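Long-range contacts in diaminopimelate decarboxylase (Aquifex aeolicus, PDB 2P3E), which probably catalyses the pyridoxal 5'-phosphate-dependent decarboxylation of meso-diaminopimelate to L-lysine, the last step of lysine biosynthesis by the diaminopimelate pathway: residues F32-N42 / A391-V401; R47-F55 / E255-D263. One frame throughout, in Å; residues are numbered along the deposited sequence.

Contact 1: F32-N42 / A391-V401; sequences FGTPLYVYSSN and AAEVLVENGSV
Tyr39 and Glu393 meet through their polar ends on one face of a parallel strand pair. The hydroxyl OH of Tyr39 donates to OE2 of Glu393 at 2.5 Å. It reaches the anti side of that oxygen, 20° out of the carboxylate plane, with ring and carboxylate planes 74° apart. CG of Glu393 stands anti to its carbonyl carbon (chi1 -68°) and the chain then runs extended, which brings the carboxylate to the phenol.

A second hydroxyl–carboxylate pair lies farther along. OG of Ser41 donates to OE1 of Glu397 at 2.7 Å, again on the anti side.

The backbones of 36-40 and 392-397 run parallel. Tyr37 N bonds to Ala392 O, and Val394 N to Tyr37 O. Tyr39 N then takes Val394 O, and Val396 N takes Tyr39 O at 2.8 Å. Ser41 N bonds to Val396 O, so the pairing runs into the first turn of helix 41-54.

The other face is mostly apolar around Val38, Val394 and Val396. CG2 of Val38 packs on CG2 of Val394 at 3.6 Å. CG1 of Val394 sits over one face of the Phe32 ring, 3.9 Å from its centroid, a CH-pi contact. CG2 of Val401 comes to the edge of the same ring. Ser40 is the polar exception on this face: its hydroxyl, at the N-cap, is hydrogen-bonded to Glu21 OE2 and caps Phe43 N.

In the second shell, Asn67 bonds Tyr39 OH and Asn69 bonds Glu393 OE1.

Strand 36-40 also pairs antiparallel with strand 289-301. Residues near the two chain ends thus join in the mixed sheet of the beta domain, as in other class-II (fold type III) decarboxylases.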
# COMPACT_ATOMS: atom_id res chain seq x y z
N PHE B 32 23.26 6.40 -5.28
CA PHE B 32 21.85 6.63 -5.64
C PHE B 32 20.93 6.91 -4.44
O PHE B 32 19.75 7.25 -4.62
CB PHE B 32 21.33 5.44 -6.47
CG PHE B 32 21.97 5.33 -7.82
CD1 PHE B 32 21.67 6.25 -8.84
CD2 PHE B 32 22.92 4.33 -8.08
CE1 PHE B 32 22.28 6.16 -10.09
CE2 PHE B 32 23.52 4.24 -9.32
CZ PHE B 32 23.21 5.15 -10.33
N GLY B 33 21.46 6.75 -3.23
CA GLY B 33 20.69 6.96 -2.01
C GLY B 33 19.91 5.71 -1.58
O GLY B 33 19.83 4.73 -2.33
N THR B 34 19.35 5.75 -0.37
CA THR B 34 18.46 4.68 0.11
C THR B 34 17.14 5.31 0.57
O THR B 34 17.11 6.50 0.88
CB THR B 34 19.10 3.87 1.29
OG1 THR B 34 19.51 4.77 2.33
CG2 THR B 34 20.30 3.05 0.82
N PRO B 35 16.04 4.52 0.60
CA PRO B 35 15.91 3.13 0.12
C PRO B 35 16.19 3.00 -1.38
O PRO B 35 15.94 3.94 -2.14
CB PRO B 35 14.43 2.80 0.39
CG PRO B 35 13.99 3.79 1.42
CD PRO B 35 14.77 5.04 1.14
N LEU B 36 16.73 1.85 -1.77
CA LEU B 36 17.10 1.58 -3.16
C LEU B 36 16.71 0.16 -3.56
O LEU B 36 17.12 -0.82 -2.91
CB LEU B 36 18.62 1.75 -3.36
CG LEU B 36 19.17 1.67 -4.79
CD1 LEU B 36 18.61 2.82 -5.62
CD2 LEU B 36 20.72 1.70 -4.82
N TYR B 37 15.91 0.05 -4.62
CA TYR B 37 15.65 -1.25 -5.24
C TYR B 37 16.69 -1.53 -6.31
O TYR B 37 16.87 -0.73 -7.24
CB TYR B 37 14.25 -1.30 -5.85
CG TYR B 37 13.16 -1.74 -4.89
CD1 TYR B 37 12.28 -0.81 -4.31
CD2 TYR B 37 13.01 -3.08 -4.56
CE1 TYR B 37 11.25 -1.25 -3.42
CE2 TYR B 37 12.03 -3.51 -3.68
CZ TYR B 37 11.15 -2.59 -3.12
OH TYR B 37 10.17 -3.07 -2.26
N VAL B 38 17.35 -2.67 -6.20
CA VAL B 38 18.42 -3.05 -7.13
C VAL B 38 18.04 -4.36 -7.80
O VAL B 38 17.72 -5.32 -7.10
CB VAL B 38 19.79 -3.19 -6.40
CG1 VAL B 38 20.91 -3.55 -7.40
CG2 VAL B 38 20.14 -1.89 -5.64
N TYR B 39 18.08 -4.40 -9.14
CA TYR B 39 17.72 -5.58 -9.89
C TYR B 39 18.90 -6.14 -10.70
O TYR B 39 19.72 -5.37 -11.22
CB TYR B 39 16.56 -5.26 -10.86
CG TYR B 39 15.30 -4.75 -10.18
CD1 TYR B 39 14.33 -5.63 -9.70
CD2 TYR B 39 15.10 -3.38 -9.98
CE1 TYR B 39 13.17 -5.15 -9.07
CE2 TYR B 39 13.94 -2.89 -9.37
CZ TYR B 39 12.99 -3.77 -8.91
OH TYR B 39 11.87 -3.24 -8.31
N SER B 40 18.94 -7.46 -10.81
CA SER B 40 19.91 -8.17 -11.66
C SER B 40 19.31 -8.46 -13.02
O SER B 40 18.37 -9.25 -13.14
CB SER B 40 20.37 -9.47 -10.98
OG SER B 40 20.99 -10.36 -11.92
N SER B 41 19.88 -7.84 -14.05
CA SER B 41 19.43 -8.06 -15.41
C SER B 41 19.58 -9.53 -15.83
O SER B 41 18.64 -10.13 -16.38
CB SER B 41 20.23 -7.15 -16.37
OG SER B 41 19.75 -7.28 -17.69
N ASN B 42 20.74 -10.12 -15.55
CA ASN B 42 21.01 -11.49 -15.99
C ASN B 42 20.20 -12.52 -15.23
O ASN B 42 19.89 -13.58 -15.78
CB ASN B 42 22.51 -11.82 -15.96
CG ASN B 42 23.23 -11.27 -17.17
OD1 ASN B 42 22.92 -11.64 -18.31
ND2 ASN B 42 24.15 -10.32 -16.94
N ALA B 391 11.29 4.75 -3.60
CA ALA B 391 12.71 4.49 -3.82
C ALA B 391 13.10 4.64 -5.27
O ALA B 391 12.28 4.43 -6.17
CB ALA B 391 13.03 3.08 -3.35
N ALA B 392 14.39 4.95 -5.50
CA ALA B 392 14.99 4.80 -6.84
C ALA B 392 15.07 3.29 -7.15
O ALA B 392 15.12 2.46 -6.24
CB ALA B 392 16.38 5.43 -6.89
N GLU B 393 15.07 2.97 -8.44
CA GLU B 393 15.30 1.61 -8.91
C GLU B 393 16.49 1.58 -9.90
O GLU B 393 16.54 2.36 -10.84
CB GLU B 393 14.06 1.06 -9.60
CG GLU B 393 12.85 0.82 -8.66
CD GLU B 393 11.65 0.20 -9.40
OE1 GLU B 393 11.09 0.85 -10.34
OE2 GLU B 393 11.25 -0.93 -9.06
N VAL B 394 17.41 0.66 -9.71
CA VAL B 394 18.58 0.53 -10.60
C VAL B 394 18.67 -0.90 -11.10
O VAL B 394 18.27 -1.83 -10.41
CB VAL B 394 19.91 0.95 -9.90
CG1 VAL B 394 19.89 2.44 -9.54
CG2 VAL B 394 20.13 0.14 -8.65
N LEU B 395 19.17 -1.06 -12.32
CA LEU B 395 19.32 -2.35 -12.97
C LEU B 395 20.81 -2.58 -13.28
O LEU B 395 21.44 -1.80 -14.02
CB LEU B 395 18.52 -2.40 -14.26
CG LEU B 395 18.61 -3.66 -15.16
CD1 LEU B 395 17.93 -4.84 -14.49
CD2 LEU B 395 17.97 -3.35 -16.50
N VAL B 396 21.37 -3.63 -12.68
CA VAL B 396 22.78 -3.95 -12.83
C VAL B 396 22.95 -5.04 -13.91
O VAL B 396 22.12 -5.95 -14.01
CB VAL B 396 23.39 -4.40 -11.50
CG1 VAL B 396 24.87 -4.67 -11.67
CG2 VAL B 396 23.23 -3.31 -10.45
N GLU B 397 23.99 -4.91 -14.73
CA GLU B 397 24.32 -5.96 -15.70
C GLU B 397 25.83 -5.98 -15.90
O GLU B 397 26.41 -4.99 -16.39
CB GLU B 397 23.62 -5.70 -17.04
CG GLU B 397 23.83 -6.80 -18.08
CD GLU B 397 22.99 -6.59 -19.32
OE1 GLU B 397 21.76 -6.38 -19.22
OE2 GLU B 397 23.56 -6.64 -20.42
N ASN B 398 26.45 -7.09 -15.50
CA ASN B 398 27.88 -7.35 -15.73
C ASN B 398 28.76 -6.12 -15.43
O ASN B 398 29.39 -5.57 -16.33
CB ASN B 398 28.10 -7.85 -17.16
CG ASN B 398 29.49 -8.44 -17.37
OD1 ASN B 398 30.17 -8.84 -16.42
ND2 ASN B 398 29.92 -8.49 -18.63
N GLY B 399 28.74 -5.68 -14.17
CA GLY B 399 29.58 -4.55 -13.74
C GLY B 399 29.09 -3.14 -14.03
O GLY B 399 29.68 -2.18 -13.55
N SER B 400 28.03 -2.98 -14.83
CA SER B 400 27.53 -1.64 -15.11
C SER B 400 26.09 -1.47 -14.64
O SER B 400 25.45 -2.44 -14.23
CB SER B 400 27.69 -1.30 -16.59
OG SER B 400 26.78 -2.02 -17.38
N VAL B 401 25.60 -0.23 -14.67
CA VAL B 401 24.27 0.08 -14.10
C VAL B 401 23.46 1.04 -14.95
O VAL B 401 24.00 1.93 -15.59
CB VAL B 401 24.32 0.64 -12.63
CG1 VAL B 401 25.11 -0.26 -11.75
CG2 VAL B 401 24.91 2.06 -12.58

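Contact 2: R47-F55 / E255-D263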
# COMPACT_ATOMS: atom_id res chain seq x y z
N ARG B 47 16.02 -16.61 -15.58
CA ARG B 47 14.75 -17.19 -15.13
C ARG B 47 13.75 -17.35 -16.27
O ARG B 47 13.06 -18.38 -16.36
CB ARG B 47 14.10 -16.36 -14.00
CG ARG B 47 14.97 -16.21 -12.76
CD ARG B 47 15.25 -17.53 -12.06
NE ARG B 47 14.06 -17.96 -11.33
CZ ARG B 47 14.05 -18.79 -10.29
NH1 ARG B 47 15.20 -19.32 -9.83
NH2 ARG B 47 12.89 -19.09 -9.71
N PHE B 48 13.65 -16.32 -17.12
CA PHE B 48 12.77 -16.40 -18.27
C PHE B 48 13.20 -17.52 -19.22
O PHE B 48 12.36 -18.27 -19.73
CB PHE B 48 12.69 -15.07 -19.05
CG PHE B 48 11.80 -15.14 -20.27
CD1 PHE B 48 10.42 -15.05 -20.14
CD2 PHE B 48 12.35 -15.33 -21.54
CE1 PHE B 48 9.59 -15.14 -21.27
CE2 PHE B 48 11.52 -15.41 -22.68
CZ PHE B 48 10.14 -15.33 -22.54
N GLU B 49 14.52 -17.59 -19.48
CA GLU B 49 15.07 -18.58 -20.38
C GLU B 49 14.90 -20.00 -19.84
O GLU B 49 14.76 -20.95 -20.61
CB GLU B 49 16.55 -18.29 -20.70
CG GLU B 49 16.78 -17.05 -21.59
CD GLU B 49 15.99 -17.07 -22.88
OE1 GLU B 49 15.83 -18.15 -23.49
OE2 GLU B 49 15.53 -15.98 -23.31
N ALA B 50 14.92 -20.14 -18.53
CA ALA B 50 14.62 -21.43 -17.90
C ALA B 50 13.22 -21.94 -18.26
O ALA B 50 13.03 -23.14 -18.49
CB ALA B 50 14.80 -21.37 -16.40
N TYR B 51 12.24 -21.04 -18.29
CA TYR B 51 10.88 -21.37 -18.74
C TYR B 51 10.87 -21.73 -20.23
O TYR B 51 10.24 -22.73 -20.62
CB TYR B 51 9.93 -20.19 -18.46
CG TYR B 51 9.35 -20.22 -17.07
CD1 TYR B 51 9.87 -19.41 -16.06
CD2 TYR B 51 8.28 -21.06 -16.76
CE1 TYR B 51 9.32 -19.43 -14.76
CE2 TYR B 51 7.72 -21.10 -15.46
CZ TYR B 51 8.25 -20.28 -14.47
OH TYR B 51 7.70 -20.32 -13.22
N ARG B 52 11.56 -20.94 -21.05
CA ARG B 52 11.63 -21.20 -22.49
C ARG B 52 12.24 -22.57 -22.80
O ARG B 52 11.74 -23.29 -23.66
CB ARG B 52 12.43 -20.12 -23.21
CG ARG B 52 11.83 -18.73 -23.15
CD ARG B 52 10.69 -18.55 -24.15
CZ ARG B 52 7.72 -17.51 -25.61
NH1 ARG B 52 7.27 -17.96 -26.78
NH2 ARG B 52 7.03 -16.62 -24.91
N LYS B 53 13.33 -22.90 -22.11
CA LYS B 53 14.02 -24.17 -22.28
C LYS B 53 13.14 -25.33 -21.79
O LYS B 53 13.00 -26.34 -22.49
CB LYS B 53 15.36 -24.15 -21.55
CG LYS B 53 16.12 -25.45 -21.59
CD LYS B 53 17.50 -25.31 -20.93
CE LYS B 53 18.19 -26.66 -20.77
NZ LYS B 53 19.60 -26.45 -20.36
N ALA B 54 12.53 -25.17 -20.62
CA ALA B 54 11.61 -26.18 -20.07
C ALA B 54 10.34 -26.41 -20.89
O ALA B 54 9.88 -27.55 -20.99
CB ALA B 54 11.26 -25.87 -18.60
N PHE B 55 9.78 -25.34 -21.47
CA PHE B 55 8.56 -25.37 -22.28
C PHE B 55 8.79 -24.67 -23.63
O PHE B 55 8.27 -23.57 -23.88
CB PHE B 55 7.38 -24.70 -21.55
CG PHE B 55 6.97 -25.37 -20.27
CD1 PHE B 55 5.94 -26.31 -20.25
CD2 PHE B 55 7.59 -25.05 -19.07
CE1 PHE B 55 5.56 -26.93 -19.06
CE2 PHE B 55 7.21 -25.67 -17.86
CZ PHE B 55 6.19 -26.60 -17.86
N GLU B 255 13.30 -24.17 -3.81
CA GLU B 255 12.34 -23.79 -4.85
C GLU B 255 12.33 -24.78 -6.02
O GLU B 255 13.37 -25.34 -6.35
CB GLU B 255 12.58 -22.36 -5.35
CG GLU B 255 13.84 -22.19 -6.19
CD GLU B 255 14.06 -20.77 -6.68
OE1 GLU B 255 13.58 -19.80 -6.05
OE2 GLU B 255 14.74 -20.63 -7.73
N PRO B 256 11.15 -25.01 -6.63
CA PRO B 256 11.08 -25.86 -7.80
C PRO B 256 11.63 -25.09 -9.02
O PRO B 256 11.66 -23.86 -9.00
CB PRO B 256 9.58 -26.12 -7.94
CG PRO B 256 8.94 -24.86 -7.39
CD PRO B 256 9.83 -24.49 -6.23
N ALA B 257 12.10 -25.82 -10.03
CA ALA B 257 12.55 -25.21 -11.29
C ALA B 257 11.46 -25.36 -12.34
O ALA B 257 10.61 -26.26 -12.23
CB ALA B 257 13.83 -25.87 -11.77
N PRO B 258 11.45 -24.48 -13.36
CA PRO B 258 10.53 -24.73 -14.47
C PRO B 258 10.65 -26.15 -15.04
O PRO B 258 9.64 -26.76 -15.36
CB PRO B 258 10.95 -23.68 -15.50
CG PRO B 258 11.44 -22.53 -14.66
CD PRO B 258 12.17 -23.20 -13.52
N GLN B 259 11.87 -26.66 -15.16
CA GLN B 259 12.06 -28.04 -15.65
C GLN B 259 11.35 -29.10 -14.80
O GLN B 259 10.90 -30.12 -15.35
CB GLN B 259 13.55 -28.40 -15.81
CG GLN B 259 13.75 -29.70 -16.63
CD GLN B 259 13.16 -29.61 -18.04
OE1 GLN B 259 13.47 -28.70 -18.82
NE2 GLN B 259 12.31 -30.57 -18.37
N ASP B 260 11.28 -28.88 -13.48
CA ASP B 260 10.50 -29.78 -12.61
C ASP B 260 9.01 -29.80 -12.96
O ASP B 260 8.37 -30.87 -12.90
CB ASP B 260 10.68 -29.44 -11.12
CG ASP B 260 12.12 -29.44 -10.69
OD1 ASP B 260 12.85 -30.34 -11.13
OD2 ASP B 260 12.53 -28.53 -9.93
N LEU B 261 8.45 -28.64 -13.29
CA LEU B 261 7.06 -28.55 -13.71
C LEU B 261 6.86 -29.21 -15.06
O LEU B 261 5.88 -29.94 -15.25
CB LEU B 261 6.57 -27.09 -13.75
CG LEU B 261 5.09 -26.88 -14.09
CD1 LEU B 261 4.15 -27.42 -13.00
CD2 LEU B 261 4.81 -25.39 -14.39
N ALA B 262 7.80 -28.99 -15.98
CA ALA B 262 7.71 -29.62 -17.30
C ALA B 262 7.73 -31.15 -17.19
O ALA B 262 6.97 -31.82 -17.88
CB ALA B 262 8.83 -29.12 -18.22
N ASP B 263 8.59 -31.67 -16.31
CA ASP B 263 8.69 -33.11 -16.04
C ASP B 263 7.40 -33.67 -15.45
O ASP B 263 6.90 -34.73 -15.88
CB ASP B 263 9.84 -33.41 -15.06
CG ASP B 263 11.24 -33.13 -15.66
OD1 ASP B 263 11.39 -32.98 -16.89
OD2 ASP B 263 12.21 -33.04 -14.87
O HOH W 1 10.99 -30.04 -21.20
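Arg47 and Glu255 form a salt bridge with both Arg47 terminal nitrogens directed at one oxygen. NH1 gives the stronger bond to OE2 of Glu255, 2.5 Å at 161°. NH2 of Arg47 adds a weak one to the same OE2 at 3.1 Å. OE2 lies at the edge of the guanidinium, in its plane, and NH1 meets it on the syn side. The guanidinium and carboxylate planes are 62° apart. Bends at chi2 (-64°) and chi3 bring the guanidinium of Arg47 round to Glu255, whose extended chain comes from the opposite direction. NE of Arg47 bonds the carbonyl of Ser283, and OE1 of Glu255 bonds Lys248 N. With an alanine here instead of Arg47, Glu255 OE2 would probably lose its countercharge and the Ser283 carbonyl this donor.

Beyond the ion pair the contact is mostly apolar. CG of Tyr51 stands anti to its carbonyl carbon, which lays the ring under Pro258. CG of Pro258 sits over the ring centre, 3.7 Å from the centroid. The phenol OH of Tyr51 bonds Ser283 OG, and its side chain touches Pro280, a probable cofactor-binding residue. CB of Ala54 packs on CB of Pro258 at 3.8 Å. CB of Ala262 lies over one face of the Phe55 ring, offset toward its rim. The ring tip CZ of Phe55 reaches CA of Ala262 at 3.4 Å.

A water accepts a hydrogen bond from NE2 of Gln259 and donates one to Ala54 O at 2.7 Å. That amide nitrogen also bonds Asp263 OD1.

The chemistry is mixed: small apolar groups let the two helices pack closely, and the charges pair at one end.

Overall arrangement
Contacts 1 and 2 share helix 41-54. Contact 1 uses its first turn and the strand before it; contact 2 uses its later turns. Their centres are 26 Å apart, and their nearest atoms are about 5 Å apart without touching. Along the chain the order is 32-42, 47-55, 255-263, 391-401, so contact 2 falls within the span bracketed by contact 1. Contact 1 belongs to the mixed sheet of the beta domain. Contact 2 joins two helices on the outside of the parallel barrel that should carry the cofactor. Helix 41-54 therefore links the two domains, leading from the sheet into the barrel.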